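PDB 2Y5S: dihydropteroate synthase from Burkholderia cenocepacia, which probably catalyses the condensation of para-aminobenzoate with 6-hydroxymethyl-7,8-dihydropterin diphosphate to form 7,8-dihydropteroate, the precursor of folates. Local coordinates for residues L63-E68 with P88-L93. Residues are numbered along the deposited sequence; the frame is centred on the assembly and turned at random.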
ATOM      1  N   LEU B  63     -15.121  13.638   7.669  1.00 20.49           N
ATOM      2  CA  LEU B  63     -15.842  13.721   6.407  1.00 21.95           C
ATOM      3  C   LEU B  63     -15.585  15.070   5.759  1.00 21.86           C
ATOM      4  O   LEU B  63     -15.670  16.097   6.428  1.00 21.45           O
ATOM      5  CB  LEU B  63     -17.348  13.540   6.618  1.00 23.25           C
ATOM      6  CG  LEU B  63     -17.751  12.191   7.204  1.00 24.43           C
ATOM      7  CD1 LEU B  63     -19.242  12.212   7.604  1.00 27.63           C
ATOM      8  CD2 LEU B  63     -17.425  11.080   6.204  1.00 26.16           C
ATOM      9  N   ASP B  64     -15.289  15.061   4.459  1.00 22.41           N
ATOM     10  CA  ASP B  64     -15.029  16.294   3.722  1.00 23.47           C
ATOM     11  C   ASP B  64     -16.218  16.547   2.803  1.00 25.60           C
ATOM     12  O   ASP B  64     -16.500  15.759   1.893  1.00 26.34           O
ATOM     13  CB  ASP B  64     -13.705  16.209   2.939  1.00 22.87           C
ATOM     14  CG  ASP B  64     -13.190  17.590   2.453  1.00 24.67           C
ATOM     15  OD1 ASP B  64     -13.326  18.602   3.173  1.00 25.85           O
ATOM     16  OD2 ASP B  64     -12.628  17.665   1.341  1.00 26.25           O
ATOM     17  N   ILE B  65     -16.943  17.618   3.102  1.00 27.20           N
ATOM     18  CA  ILE B  65     -18.157  17.976   2.398  1.00 29.81           C
ATOM     19  C   ILE B  65     -17.801  19.041   1.370  1.00 31.80           C
ATOM     20  O   ILE B  65     -17.275  20.089   1.726  1.00 30.23           O
ATOM     21  CB  ILE B  65     -19.211  18.593   3.352  1.00 30.49           C
ATOM     22  CG1 ILE B  65     -19.612  17.625   4.474  1.00 30.23           C
ATOM     23  CG2 ILE B  65     -20.444  19.020   2.562  1.00 32.17           C
ATOM     24  CD1 ILE B  65     -20.355  18.320   5.618  1.00 29.37           C
ATOM     25  N   GLY B  66     -18.083  18.771   0.102  1.00 35.54           N
ATOM     26  CA  GLY B  66     -17.832  19.741  -0.954  1.00 38.80           C
ATOM     27  C   GLY B  66     -19.023  19.855  -1.874  1.00 43.27           C
ATOM     28  O   GLY B  66     -19.467  18.847  -2.424  1.00 44.49           O
ATOM     29  N   GLY B  67     -19.534  21.080  -2.037  1.00 46.86           N
ATOM     30  CA  GLY B  67     -20.658  21.364  -2.934  1.00 51.32           C
ATOM     31  C   GLY B  67     -20.238  21.765  -4.340  1.00 54.94           C
ATOM     32  O   GLY B  67     -21.082  22.078  -5.178  1.00 57.91           O
ATOM     33  N   GLU B  68     -18.931  21.756  -4.602  1.00 55.91           N
ATOM     34  CA  GLU B  68     -18.388  22.152  -5.903  1.00 59.35           C
ATOM     35  C   GLU B  68     -17.515  21.045  -6.483  1.00 60.01           C
ATOM     36  O   GLU B  68     -17.278  20.021  -5.840  1.00 58.71           O
ATOM     37  CB  GLU B  68     -17.557  23.431  -5.736  1.00 59.11           C
ATOM     38  CG  GLU B  68     -17.096  24.089  -7.047  1.00 62.41           C
ATOM     39  CD  GLU B  68     -16.640  25.523  -6.869  1.00 63.80           C
ATOM     40  OE1 GLU B  68     -16.964  26.135  -5.827  1.00 64.13           O
ATOM     41  OE2 GLU B  68     -15.954  26.038  -7.776  1.00 65.80           O
ATOM     42  N   PRO B  88     -27.143  22.256   4.642  1.00 38.29           N
ATOM     43  CA  PRO B  88     -28.001  21.201   5.203  1.00 39.43           C
ATOM     44  C   PRO B  88     -27.301  19.866   5.494  1.00 38.30           C
ATOM     45  O   PRO B  88     -27.747  19.140   6.372  1.00 39.11           O
ATOM     46  CB  PRO B  88     -29.099  21.035   4.140  1.00 40.91           C
ATOM     47  CG  PRO B  88     -29.160  22.366   3.455  1.00 41.44           C
ATOM     48  CD  PRO B  88     -27.700  22.785   3.381  1.00 39.27           C
ATOM     49  N   LEU B  89     -26.218  19.539   4.789  1.00 37.01           N
ATOM     50  CA  LEU B  89     -25.412  18.357   5.148  1.00 35.64           C
ATOM     51  C   LEU B  89     -24.662  18.581   6.468  1.00 34.37           C
ATOM     52  O   LEU B  89     -24.572  17.673   7.292  1.00 34.07           O
ATOM     53  CB  LEU B  89     -24.420  17.978   4.040  1.00 34.41           C
ATOM     54  CG  LEU B  89     -24.986  17.408   2.737  1.00 36.26           C
ATOM     55  CD1 LEU B  89     -23.853  17.041   1.768  1.00 34.06           C
ATOM     56  CD2 LEU B  89     -25.916  16.200   2.996  1.00 37.86           C
ATOM     57  N   VAL B  90     -24.133  19.786   6.664  1.00 33.33           N
ATOM     58  CA  VAL B  90     -23.475  20.142   7.924  1.00 32.67           C
ATOM     59  C   VAL B  90     -24.454  19.978   9.077  1.00 34.39           C
ATOM     60  O   VAL B  90     -24.136  19.329  10.075  1.00 33.92           O
ATOM     61  CB  VAL B  90     -22.906  21.581   7.903  1.00 32.15           C
ATOM     62  CG1 VAL B  90     -22.359  21.971   9.282  1.00 31.06           C
ATOM     63  CG2 VAL B  90     -21.812  21.700   6.839  1.00 29.59           C
ATOM     64  N   GLU B  91     -25.656  20.532   8.910  1.00 36.07           N
ATOM     65  CA  GLU B  91     -26.691  20.472   9.943  1.00 37.85           C
ATOM     66  C   GLU B  91     -27.093  19.014  10.244  1.00 38.17           C
ATOM     67  O   GLU B  91     -27.156  18.607  11.407  1.00 38.44           O
ATOM     68  CB  GLU B  91     -27.900  21.341   9.540  1.00 39.69           C
ATOM     69  CG  GLU B  91     -27.575  22.850   9.424  1.00 41.12           C
ATOM     70  CD  GLU B  91     -28.737  23.710   8.897  1.00 46.01           C
ATOM     71  OE1 GLU B  91     -29.709  23.163   8.329  1.00 48.53           O
ATOM     72  OE2 GLU B  91     -28.673  24.953   9.055  1.00 47.77           O
ATOM     73  N   ALA B  92     -27.319  18.227   9.197  1.00 37.89           N
ATOM     74  CA  ALA B  92     -27.725  16.823   9.357  1.00 38.31           C
ATOM     75  C   ALA B  92     -26.626  15.934   9.909  1.00 36.92           C
ATOM     76  O   ALA B  92     -26.916  14.961  10.597  1.00 37.18           O
ATOM     77  CB  ALA B  92     -28.237  16.252   8.027  1.00 38.78           C
ATOM     78  N   LEU B  93     -25.366  16.246   9.602  1.00 35.06           N
ATOM     79  CA  LEU B  93     -24.247  15.405  10.023  1.00 33.90           C
ATOM     80  C   LEU B  93     -23.631  15.774  11.380  1.00 33.68           C
ATOM     81  O   LEU B  93     -22.955  14.943  11.978  1.00 32.91           O
ATOM     82  CB  LEU B  93     -23.150  15.394   8.955  1.00 32.21           C
ATOM     83  CG  LEU B  93     -23.496  14.731   7.621  1.00 32.44           C
ATOM     84  CD1 LEU B  93     -22.365  14.956   6.610  1.00 30.28           C
ATOM     85  CD2 LEU B  93     -23.766  13.242   7.794  1.00 32.70           C
TER
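With chi1 at -60° and chi2 nearly extended at 165°, Ile65 holds CG1 anti to the carbonyl carbon and carries CD1 out to Val90 and Leu93, while CG2 turns to Leu89. CG2, anti to the backbone N, faces Leu89 one turn before Leu93. Ile65 CG2 touches Leu89 CD1 at 4.0 Å, the two side chains lying at a slant to one another. The tip of the longer branch sits between two residues. Ile65 CD1 lies 3.9 Å from Val90 CG2, and these side chains cross at about a right angle. Ile65 CD1 also meets Leu93 CD1 end to end at 4.0 Å. Leu93 CD1 reaches Leu63 CD1 more loosely, at 4.3 Å. Leu89 and Leu93 lie one helical turn apart. Leu63 and Ile65, two residues apart, point to the same side of the strand, so the pairs meet in order, Leu63 with Leu93 and Ile65 with Leu89. The contact is wholly apolar, and all five side chains are buried. Strand segment 63-66 and helix segment 88-93 run nearly antiparallel, at 153°, with their axes 9.9 Å apart at the closest. Helix 45-58 adds Met55, Leu49 and Ala52 to this layer, while Ile102 and Leu100 of strand 100-103 pack on Val90 and Leu93. Asp64 hydrogen-bonds to Ser101 and Asn122 and forms a salt bridge with Arg270. Strand 62-66, helix 79-93 and strand 100-103 form a beta-alpha-beta unit, and this packing of an outer helix on a parallel strand is characteristic of the TIM barrel of the pterin-binding enzymes.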